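Local coordinates for protein 23S rRNA (guanine(2535)-N(1))-methyltransferase (Streptomyces viridochromogenes, PDB 1O9G) that methylates N1 of guanine-2535 in 23S ribosomal RNA, with S-adenosyl-L-methionine as methyl donor, and thereby confers resistance to the orthosomycin antibiotic avilamycin, at residues 72-77 with 143-148; 171-176 with 209-214; 224-229 with 236-241. The protein carries 3 engineered substitutions. All blocks are in the same frame, centred on the assembly; numbering follows the deposited sequence.

Overall arrangement
The three contacts sample one seven-stranded mixed sheet from its first edge to its last, and along the chain they follow one another in series, none crossing or enclosing another. Contact 1 closes a loop of mostly helical chain, bringing the approach to edge strand 147-151 back to the turn before strand 77-84. Contact 2 then pairs neighbouring strands 171-175 and 209-214, which helix 190-203 connects, in the middle of the sheet. Contact 3 shuts the short loop of the hairpin 228-241. Contacts 2 and 3 touch, through Ile210 N and Val240 O among others, with centres about 9 Å apart; contact 1 stands apart, its centre about 18 Å from that of contact 2.

Contact 1 (72-77 with 143-148); sequences LHRRSL and GALPCA
Arg74, in the short 3-10 turn that links helix 64-72 to strand 77-84 of the Rossmann-like sheet, reaches across to the irregular chain leading into edge strand 147-151. Its NE gives a nearly straight hydrogen bond of 2.8 Å to Gly143 O, which lies at the edge of the guanidinium, close to its plane. NH2 bonds to Ala144 O at 3.0 Å, coming from above that carbonyl's plane, and adds a weak bond to Gly143 O. One side chain thus holds two consecutive carbonyls, and the two grips together limit rotation of the guanidinium. Leu145 covers one of its faces: CB lies 3.6 Å from Arg74 NE, and CD1 sits 3.7 Å above the plane, toward the rim. The arginine leaves its backbone with CG anti to N (chi1 174°) and bends at chi2, running past Leu145 in the opposite direction. Beside the guanidinium, Leu77 CB meets Leu145 CD1 at 3.9 Å, continuing the apolar layer in which Leu77 also touches Phe40 and Leu145 touches Val80. Strand 147-151 runs parallel to strand 77-84, and the bonds from Arg74 join the loops that lead into these two neighbouring strands of an alpha/beta methyltransferase sheet.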
loop_
_atom_site.group_PDB
_atom_site.type_symbol
_atom_site.label_atom_id
_atom_site.label_comp_id
_atom_site.label_asym_id
_atom_site.label_seq_id
_atom_site.Cartn_x
_atom_site.Cartn_y
_atom_site.Cartn_z
ATOM N N LEU A 72 8.909 -5.735 0.652
ATOM C CA LEU A 72 10.067 -5.032 0.115
ATOM C C LEU A 72 10.741 -4.181 1.188
ATOM O O LEU A 72 11.980 -4.138 1.254
ATOM C CB LEU A 72 9.670 -4.208 -1.115
ATOM C CG LEU A 72 10.784 -3.570 -1.915
ATOM C CD1 LEU A 72 11.764 -4.601 -2.401
ATOM C CD2 LEU A 72 10.194 -2.828 -3.079
ATOM N N HIS A 73 9.949 -3.568 2.057
ATOM C CA HIS A 73 10.433 -2.639 3.066
ATOM C C HIS A 73 10.286 -3.155 4.499
ATOM O O HIS A 73 10.186 -2.378 5.452
ATOM C CB HIS A 73 9.763 -1.275 2.889
ATOM C CG HIS A 73 10.222 -0.563 1.665
ATOM N ND1 HIS A 73 11.441 0.063 1.595
ATOM C CD2 HIS A 73 9.660 -0.431 0.440
ATOM C CE1 HIS A 73 11.601 0.565 0.382
ATOM N NE2 HIS A 73 10.528 0.280 -0.333
ATOM N N ARG A 74 10.288 -4.469 4.644
ATOM C CA ARG A 74 10.152 -5.117 5.936
ATOM C C ARG A 74 11.075 -4.536 6.987
ATOM O O ARG A 74 10.641 -4.323 8.116
ATOM C CB ARG A 74 10.398 -6.597 5.796
ATOM C CG ARG A 74 10.428 -7.409 7.074
ATOM C CD ARG A 74 9.061 -7.418 7.708
ATOM N NE ARG A 74 9.013 -7.972 9.058
ATOM C CZ ARG A 74 9.184 -7.273 10.182
ATOM N NH1 ARG A 74 9.512 -5.987 10.165
ATOM N NH2 ARG A 74 8.938 -7.872 11.301
ATOM N N ARG A 75 12.325 -4.271 6.641
ATOM C CA ARG A 75 13.279 -3.781 7.627
ATOM C C ARG A 75 12.883 -2.406 8.214
ATOM O O ARG A 75 13.333 -2.043 9.307
ATOM C CB ARG A 75 14.681 -3.696 7.020
ATOM C CG ARG A 75 14.789 -2.654 5.913
ATOM C CD ARG A 75 16.175 -2.194 5.614
ATOM N NE ARG A 75 17.104 -3.316 5.576
ATOM C CZ ARG A 75 17.155 -4.229 4.607
ATOM N NH1 ARG A 75 16.327 -4.176 3.560
ATOM N NH2 ARG A 75 18.044 -5.209 4.690
ATOM N N SER A 76 12.128 -1.625 7.453
ATOM C CA SER A 76 11.713 -0.287 7.872
ATOM C C SER A 76 10.357 -0.257 8.568
ATOM O O SER A 76 9.898 0.825 8.954
ATOM C CB SER A 76 11.647 0.644 6.666
ATOM O OG SER A 76 12.888 0.712 5.996
ATOM N N LEU A 77 9.722 -1.401 8.749
ATOM C CA LEU A 77 8.334 -1.457 9.188
ATOM C C LEU A 77 8.148 -2.165 10.521
ATOM O O LEU A 77 8.763 -3.209 10.759
ATOM C CB LEU A 77 7.481 -2.142 8.138
ATOM C CG LEU A 77 7.277 -1.411 6.818
ATOM C CD1 LEU A 77 6.704 -2.364 5.768
ATOM C CD2 LEU A 77 6.416 -0.213 7.001
ATOM N N GLY A 143 11.467 -11.238 10.200
ATOM C CA GLY A 143 10.449 -12.246 10.423
ATOM C C GLY A 143 9.053 -11.720 10.080
ATOM O O GLY A 143 8.909 -10.703 9.396
ATOM N N ALA A 144 8.031 -12.396 10.583
ATOM C CA ALA A 144 6.664 -12.038 10.266
ATOM C C ALA A 144 6.426 -10.555 10.564
ATOM O O ALA A 144 6.860 -10.042 11.590
ATOM C CB ALA A 144 5.674 -12.872 11.032
ATOM N N LEU A 145 5.702 -9.905 9.668
ATOM C CA LEU A 145 5.349 -8.526 9.806
ATOM C C LEU A 145 3.929 -8.426 10.365
ATOM O O LEU A 145 2.969 -8.823 9.683
ATOM C CB LEU A 145 5.418 -7.823 8.458
ATOM C CG LEU A 145 5.050 -6.345 8.471
ATOM C CD1 LEU A 145 5.885 -5.518 9.405
ATOM C CD2 LEU A 145 5.137 -5.779 7.044
ATOM N N PRO A 146 3.762 -7.915 11.594
ATOM C CA PRO A 146 2.425 -7.777 12.163
ATOM C C PRO A 146 1.517 -6.975 11.222
ATOM O O PRO A 146 1.935 -5.988 10.640
ATOM C CB PRO A 146 2.672 -7.053 13.477
ATOM C CG PRO A 146 4.036 -7.447 13.874
ATOM C CD PRO A 146 4.792 -7.499 12.563
ATOM N N CYS A 147 0.308 -7.485 11.036
ATOM C CA CYS A 147 -0.649 -6.894 10.115
ATOM C C CYS A 147 -2.064 -7.094 10.646
ATOM O O CYS A 147 -2.354 -8.037 11.368
ATOM C CB CYS A 147 -0.496 -7.466 8.701
ATOM S SG CYS A 147 -0.836 -9.226 8.564
ATOM N N ALA A 148 -2.930 -6.181 10.274
ATOM C CA ALA A 148 -4.333 -6.231 10.657
ATOM C C ALA A 148 -5.108 -5.749 9.419
ATOM O O ALA A 148 -4.643 -4.928 8.625
ATOM C CB ALA A 148 -4.560 -5.337 11.790
#

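Contact 2 (171-176 with 209-214); sequences VVLTDL and VIAVTD
Val172 and Ile210 form the apolar centre, running alongside each other from neighbouring strands, with Val172 CG1 4.1 Å from Ile210 CG2. Ile210 presents CG2 because that methyl stands anti to its backbone N while CG1 lies beside it. On the same face Thr174 CG2 meets Val212 CG1 at 4.0 Å, the two side chains crossing at a slant. The other face carries Leu173 beside the small Ala211, then Asp175 beside Thr213.

Between these side chains the strands run almost exactly parallel, their axes 7° apart, with Val171 opposite Val209 and so on to Asp175 opposite Thr213. The bonds pass back and forth: Val172 N to Val209 O, Ala211 N to Val172 O at 2.8 Å, Thr174 N to Ala211 O, Thr213 N to Thr174 O. Leu176 N continues the ladder past the last bridge, reaching Thr213 O at 3.0 Å with an angle at hydrogen of 169°. Thr213 CG2 packs against Thr174 O at 3.5 Å, whereas its hydroxyl bonds to Ser236 O; that of Thr174 bonds to Asp57. At the polar end Leu176 CD1 lies 3.6 Å from Asp214 OD2, which accepts a bond from Val188 N.

The two strands are the parallel arms of a right-handed beta-alpha-beta crossover, whose helix 190-203 covers the Val172 and Ile210 face: Leu197 and Leu200 lie on Ile210, Leu200 also on Val172, and Leu196 on Leu176. Strand 53-57 flanks 171-175, and antiparallel strand 235-241 flanks 209-214.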
loop_
_atom_site.group_PDB
_atom_site.type_symbol
_atom_site.label_atom_id
_atom_site.label_comp_id
_atom_site.label_asym_id
_atom_site.label_seq_id
_atom_site.Cartn_x
_atom_site.Cartn_y
_atom_site.Cartn_z
ATOM N N VAL A 171 2.790 6.650 8.321
ATOM C CA VAL A 171 2.615 6.817 6.892
ATOM C C VAL A 171 1.295 6.186 6.500
ATOM O O VAL A 171 1.006 5.052 6.892
ATOM C CB VAL A 171 3.775 6.183 6.079
ATOM C CG1 VAL A 171 3.557 6.338 4.572
ATOM C CG2 VAL A 171 5.130 6.798 6.487
ATOM N N VAL A 172 0.514 6.939 5.743
ATOM C CA VAL A 172 -0.601 6.412 4.973
ATOM C C VAL A 172 -0.157 6.450 3.512
ATOM O O VAL A 172 0.381 7.440 3.042
ATOM C CB VAL A 172 -1.839 7.264 5.154
ATOM C CG1 VAL A 172 -2.898 6.915 4.066
ATOM C CG2 VAL A 172 -2.375 7.112 6.548
ATOM N N LEU A 173 -0.402 5.363 2.792
ATOM C CA LEU A 173 -0.064 5.312 1.368
ATOM C C LEU A 173 -1.179 4.534 0.704
ATOM O O LEU A 173 -1.436 3.395 1.053
ATOM C CB LEU A 173 1.312 4.694 1.141
ATOM C CG LEU A 173 1.951 4.823 -0.239
ATOM C CD1 LEU A 173 3.463 4.607 -0.146
ATOM C CD2 LEU A 173 1.366 3.870 -1.249
ATOM N N THR A 174 -1.871 5.180 -0.231
ATOM C CA THR A 174 -2.976 4.546 -0.897
ATOM C C THR A 174 -3.149 5.019 -2.337
ATOM O O THR A 174 -2.859 6.143 -2.675
ATOM C CB THR A 174 -4.246 4.739 -0.054
ATOM O OG1 THR A 174 -5.255 3.830 -0.486
ATOM C CG2 THR A 174 -4.792 6.160 -0.185
ATOM N N ASP A 175 -3.617 4.096 -3.159
ATOM C CA ASP A 175 -4.003 4.328 -4.528
ATOM C C ASP A 175 -5.500 4.552 -4.497
ATOM O O ASP A 175 -6.262 3.705 -4.009
ATOM C CB ASP A 175 -3.637 3.091 -5.366
ATOM C CG ASP A 175 -3.804 3.288 -6.848
ATOM O OD1 ASP A 175 -3.814 4.436 -7.336
ATOM O OD2 ASP A 175 -3.960 2.307 -7.609
ATOM N N LEU A 176 -5.947 5.688 -4.996
ATOM C CA LEU A 176 -7.340 6.080 -4.794
ATOM C C LEU A 176 -8.263 5.105 -5.517
ATOM O O LEU A 176 -7.939 4.633 -6.609
ATOM C CB LEU A 176 -7.572 7.532 -5.213
ATOM C CG LEU A 176 -6.864 8.588 -4.353
ATOM C CD1 LEU A 176 -7.081 9.998 -4.850
ATOM C CD2 LEU A 176 -7.265 8.457 -2.874
ATOM N N VAL A 209 2.723 11.307 7.529
ATOM C CA VAL A 209 2.727 11.654 6.113
ATOM C C VAL A 209 1.660 10.836 5.416
ATOM O O VAL A 209 1.671 9.602 5.482
ATOM C CB VAL A 209 4.086 11.388 5.497
ATOM C CG1 VAL A 209 4.097 11.661 4.005
ATOM C CG2 VAL A 209 5.178 12.203 6.235
ATOM N N ILE A 210 0.763 11.547 4.748
ATOM C CA ILE A 210 -0.297 10.961 3.945
ATOM C C ILE A 210 0.062 11.090 2.472
ATOM O O ILE A 210 0.137 12.176 1.940
ATOM C CB ILE A 210 -1.655 11.615 4.198
ATOM C CG1 ILE A 210 -2.026 11.580 5.685
ATOM C CG2 ILE A 210 -2.716 10.924 3.371
ATOM C CD1 ILE A 210 -3.087 12.539 6.064
ATOM N N ALA A 211 0.213 9.946 1.814
ATOM C CA ALA A 211 0.617 9.891 0.399
ATOM C C ALA A 211 -0.536 9.226 -0.367
ATOM O O ALA A 211 -0.939 8.108 -0.073
ATOM C CB ALA A 211 1.857 9.105 0.225
ATOM N N VAL A 212 -1.053 9.946 -1.352
ATOM C CA VAL A 212 -2.096 9.428 -2.230
ATOM C C VAL A 212 -1.659 9.502 -3.684
ATOM O O VAL A 212 -0.970 10.429 -4.096
ATOM C CB VAL A 212 -3.421 10.169 -2.003
ATOM C CG1 VAL A 212 -3.851 10.076 -0.548
ATOM C CG2 VAL A 212 -3.321 11.606 -2.372
ATOM N N THR A 213 -2.081 8.522 -4.458
ATOM C CA THR A 213 -1.761 8.443 -5.872
ATOM C C THR A 213 -3.026 8.151 -6.686
ATOM O O THR A 213 -3.993 7.566 -6.189
ATOM C CB THR A 213 -0.614 7.425 -6.094
ATOM O OG1 THR A 213 -0.293 7.339 -7.477
ATOM C CG2 THR A 213 -0.988 6.021 -5.656
ATOM N N ASP A 214 -3.025 8.610 -7.931
ATOM C CA ASP A 214 -4.197 8.569 -8.824
ATOM C C ASP A 214 -3.692 8.566 -10.259
ATOM O O ASP A 214 -2.541 8.901 -10.519
ATOM C CB ASP A 214 -5.041 9.830 -8.592
ATOM C CG ASP A 214 -6.526 9.663 -8.907
ATOM O OD1 ASP A 214 -6.940 8.750 -9.663
ATOM O OD2 ASP A 214 -7.369 10.457 -8.437
#

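Contact 3 (224-229 with 236-241); sequences VKALER and SAVMVR. Engineered in segment 236-241: Met239 (natural residue Leu).
The end of 224-229 pairs antiparallel with 236-241 in the hairpin 228-241, with Met239 N bonded to Glu228 O at 3.0 Å in a hydrogen-bonded pair, Arg229 opposite Val238 in a non-hydrogen-bonded one, and Leu227 N reaching Met239 O at a more bent angle of 136°.

Met239, an engineered residue present as selenomethionine where the natural protein has leucine, runs alongside Glu228 on one face of the sheet. Its chain bends at chi3 (-23°), which brings CE to 3.4 Å from Glu228 CB and close to Leu227 CB. The Glu228 carboxylate continues beyond this methyl to salt bridges with Arg46, Arg42 and Arg5. On the other face the extended Arg229 runs beside Val238, whose CG2 sits over one face of the guanidinium, 3.7 Å from NH1. That same NH1 bonds to Ile219 O and to a water, in the guanidinium plane, that in turn donates to Ala237 O. Ala226 CB also touches Val238 CG2, at 3.8 Å.

Farther along, Leu227 lies across Arg241, its CD2 approaching NH1 to 3.3 Å over a guanidinium face, while Arg241 NH2 is held by Arg46 O. Val224 CG1 packs on Val240 CG1 at 3.9 Å. A second water bridges the segments, donating to Lys225 O and accepting from Arg241 N, 2.9 Å away.

The chemistry is therefore mixed: two direct backbone bonds and two water bridges, one backbone to backbone and one side chain to backbone, join the two segments, apolar groups lie against guanidinium faces, and the charged ends of Glu228, Arg229 and Arg241 all have partners outside the two segments. Gathered arginines round Glu228 would probably favour its ionised form.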
loop_
_atom_site.group_PDB
_atom_site.type_symbol
_atom_site.label_atom_id
_atom_site.label_comp_id
_atom_site.label_asym_id
_atom_site.label_seq_id
_atom_site.Cartn_x
_atom_site.Cartn_y
_atom_site.Cartn_z
ATOM N N VAL A 224 -4.839 22.764 1.601
ATOM C CA VAL A 224 -3.736 22.101 2.284
ATOM C C VAL A 224 -2.496 22.298 1.420
ATOM O O VAL A 224 -2.585 22.249 0.201
ATOM C CB VAL A 224 -3.992 20.585 2.524
ATOM C CG1 VAL A 224 -2.853 19.971 3.332
ATOM C CG2 VAL A 224 -5.335 20.340 3.226
ATOM N N LYS A 225 -1.353 22.567 2.039
ATOM C CA LYS A 225 -0.100 22.691 1.299
ATOM C C LYS A 225 0.476 21.313 1.071
ATOM O O LYS A 225 0.512 20.524 1.982
ATOM C CB LYS A 225 0.914 23.508 2.097
ATOM C CG LYS A 225 2.225 23.813 1.355
ATOM C CD LYS A 225 2.134 25.077 0.513
ATOM C CE LYS A 225 3.402 25.265 -0.330
ATOM N NZ LYS A 225 3.295 26.393 -1.287
ATOM N N ALA A 226 0.935 21.039 -0.141
ATOM C CA ALA A 226 1.575 19.773 -0.462
ATOM C C ALA A 226 3.020 19.782 0.037
ATOM O O ALA A 226 3.769 20.715 -0.244
ATOM C CB ALA A 226 1.559 19.556 -1.974
ATOM N N LEU A 227 3.419 18.745 0.765
ATOM C CA LEU A 227 4.834 18.570 1.079
ATOM C C LEU A 227 5.635 18.341 -0.195
ATOM O O LEU A 227 6.724 18.863 -0.342
ATOM C CB LEU A 227 5.086 17.384 2.019
ATOM C CG LEU A 227 4.454 17.380 3.396
ATOM C CD1 LEU A 227 4.658 16.018 4.043
ATOM C CD2 LEU A 227 5.020 18.469 4.264
ATOM N N GLU A 228 5.079 17.529 -1.087
ATOM C CA GLU A 228 5.767 17.015 -2.272
ATOM C C GLU A 228 4.758 16.405 -3.279
ATOM O O GLU A 228 3.714 15.873 -2.889
ATOM C CB GLU A 228 6.757 15.924 -1.851
ATOM C CG GLU A 228 7.879 15.674 -2.837
ATOM C CD GLU A 228 8.901 14.673 -2.335
ATOM O OE1 GLU A 228 9.330 14.745 -1.167
ATOM O OE2 GLU A 228 9.318 13.820 -3.125
ATOM N N ARG A 229 5.105 16.502 -4.562
ATOM C CA ARG A 229 4.371 15.907 -5.661
ATOM C C ARG A 229 5.319 15.165 -6.593
ATOM O O ARG A 229 6.490 15.482 -6.673
ATOM C CB ARG A 229 3.669 16.978 -6.465
ATOM C CG ARG A 229 2.490 17.585 -5.801
ATOM C CD ARG A 229 1.889 18.666 -6.654
ATOM N NE ARG A 229 0.803 19.357 -5.980
ATOM C CZ ARG A 229 -0.423 18.877 -5.839
ATOM N NH1 ARG A 229 -0.750 17.695 -6.330
ATOM N NH2 ARG A 229 -1.328 19.594 -5.198
ATOM N N SER A 236 0.149 10.324 -10.894
ATOM C CA SER A 236 0.754 11.303 -10.017
ATOM C C SER A 236 0.537 10.897 -8.560
ATOM O O SER A 236 -0.290 10.053 -8.250
ATOM C CB SER A 236 0.205 12.705 -10.268
ATOM O OG SER A 236 -1.159 12.785 -9.928
ATOM N N ALA A 237 1.320 11.489 -7.683
ATOM C CA ALA A 237 1.153 11.334 -6.253
ATOM C C ALA A 237 1.325 12.676 -5.581
ATOM O O ALA A 237 1.967 13.567 -6.120
ATOM C CB ALA A 237 2.138 10.332 -5.716
ATOM N N VAL A 238 0.730 12.797 -4.401
ATOM C CA VAL A 238 0.887 13.971 -3.557
ATOM C C VAL A 238 1.010 13.469 -2.120
ATOM O O VAL A 238 0.418 12.470 -1.760
ATOM C CB VAL A 238 -0.286 14.970 -3.738
ATOM C CG1 VAL A 238 -1.599 14.388 -3.264
ATOM C CG2 VAL A 238 0.045 16.281 -3.045
HETATM N N MSE A 239 1.822 14.191 -1.344
HETATM C CA MSE A 239 1.979 13.888 0.073
HETATM C C MSE A 239 1.695 15.126 0.891
HETATM O O MSE A 239 2.116 16.197 0.535
HETATM C CB MSE A 239 3.428 13.495 0.369
HETATM C CG MSE A 239 3.957 12.337 -0.412
HETATM SE SE MSE A 239 5.788 11.965 0.057
HETATM C CE MSE A 239 6.324 13.733 0.772
ATOM N N VAL A 240 0.990 14.920 1.993
ATOM C CA VAL A 240 0.691 15.976 2.938
ATOM C C VAL A 240 0.959 15.500 4.364
ATOM O O VAL A 240 0.965 14.334 4.664
ATOM C CB VAL A 240 -0.806 16.448 2.842
ATOM C CG1 VAL A 240 -1.111 17.039 1.473
ATOM C CG2 VAL A 240 -1.734 15.376 3.188
ATOM N N ARG A 241 1.175 16.454 5.248
ATOM C CA ARG A 241 1.355 16.163 6.638
ATOM C C ARG A 241 0.026 16.268 7.370
ATOM O O ARG A 241 -0.703 17.222 7.157
ATOM C CB ARG A 241 2.333 17.160 7.238
ATOM C CG ARG A 241 2.529 16.965 8.721
ATOM C CD ARG A 241 3.874 17.366 9.256
ATOM N NE ARG A 241 4.979 16.759 8.539
ATOM C CZ ARG A 241 5.836 17.396 7.750
ATOM N NH1 ARG A 241 5.686 18.703 7.489
ATOM N NH2 ARG A 241 6.859 16.717 7.201
HETATM O O HOH W 1 1.430 19.143 4.153
HETATM O O HOH W 2 0.104 15.302 -7.754
#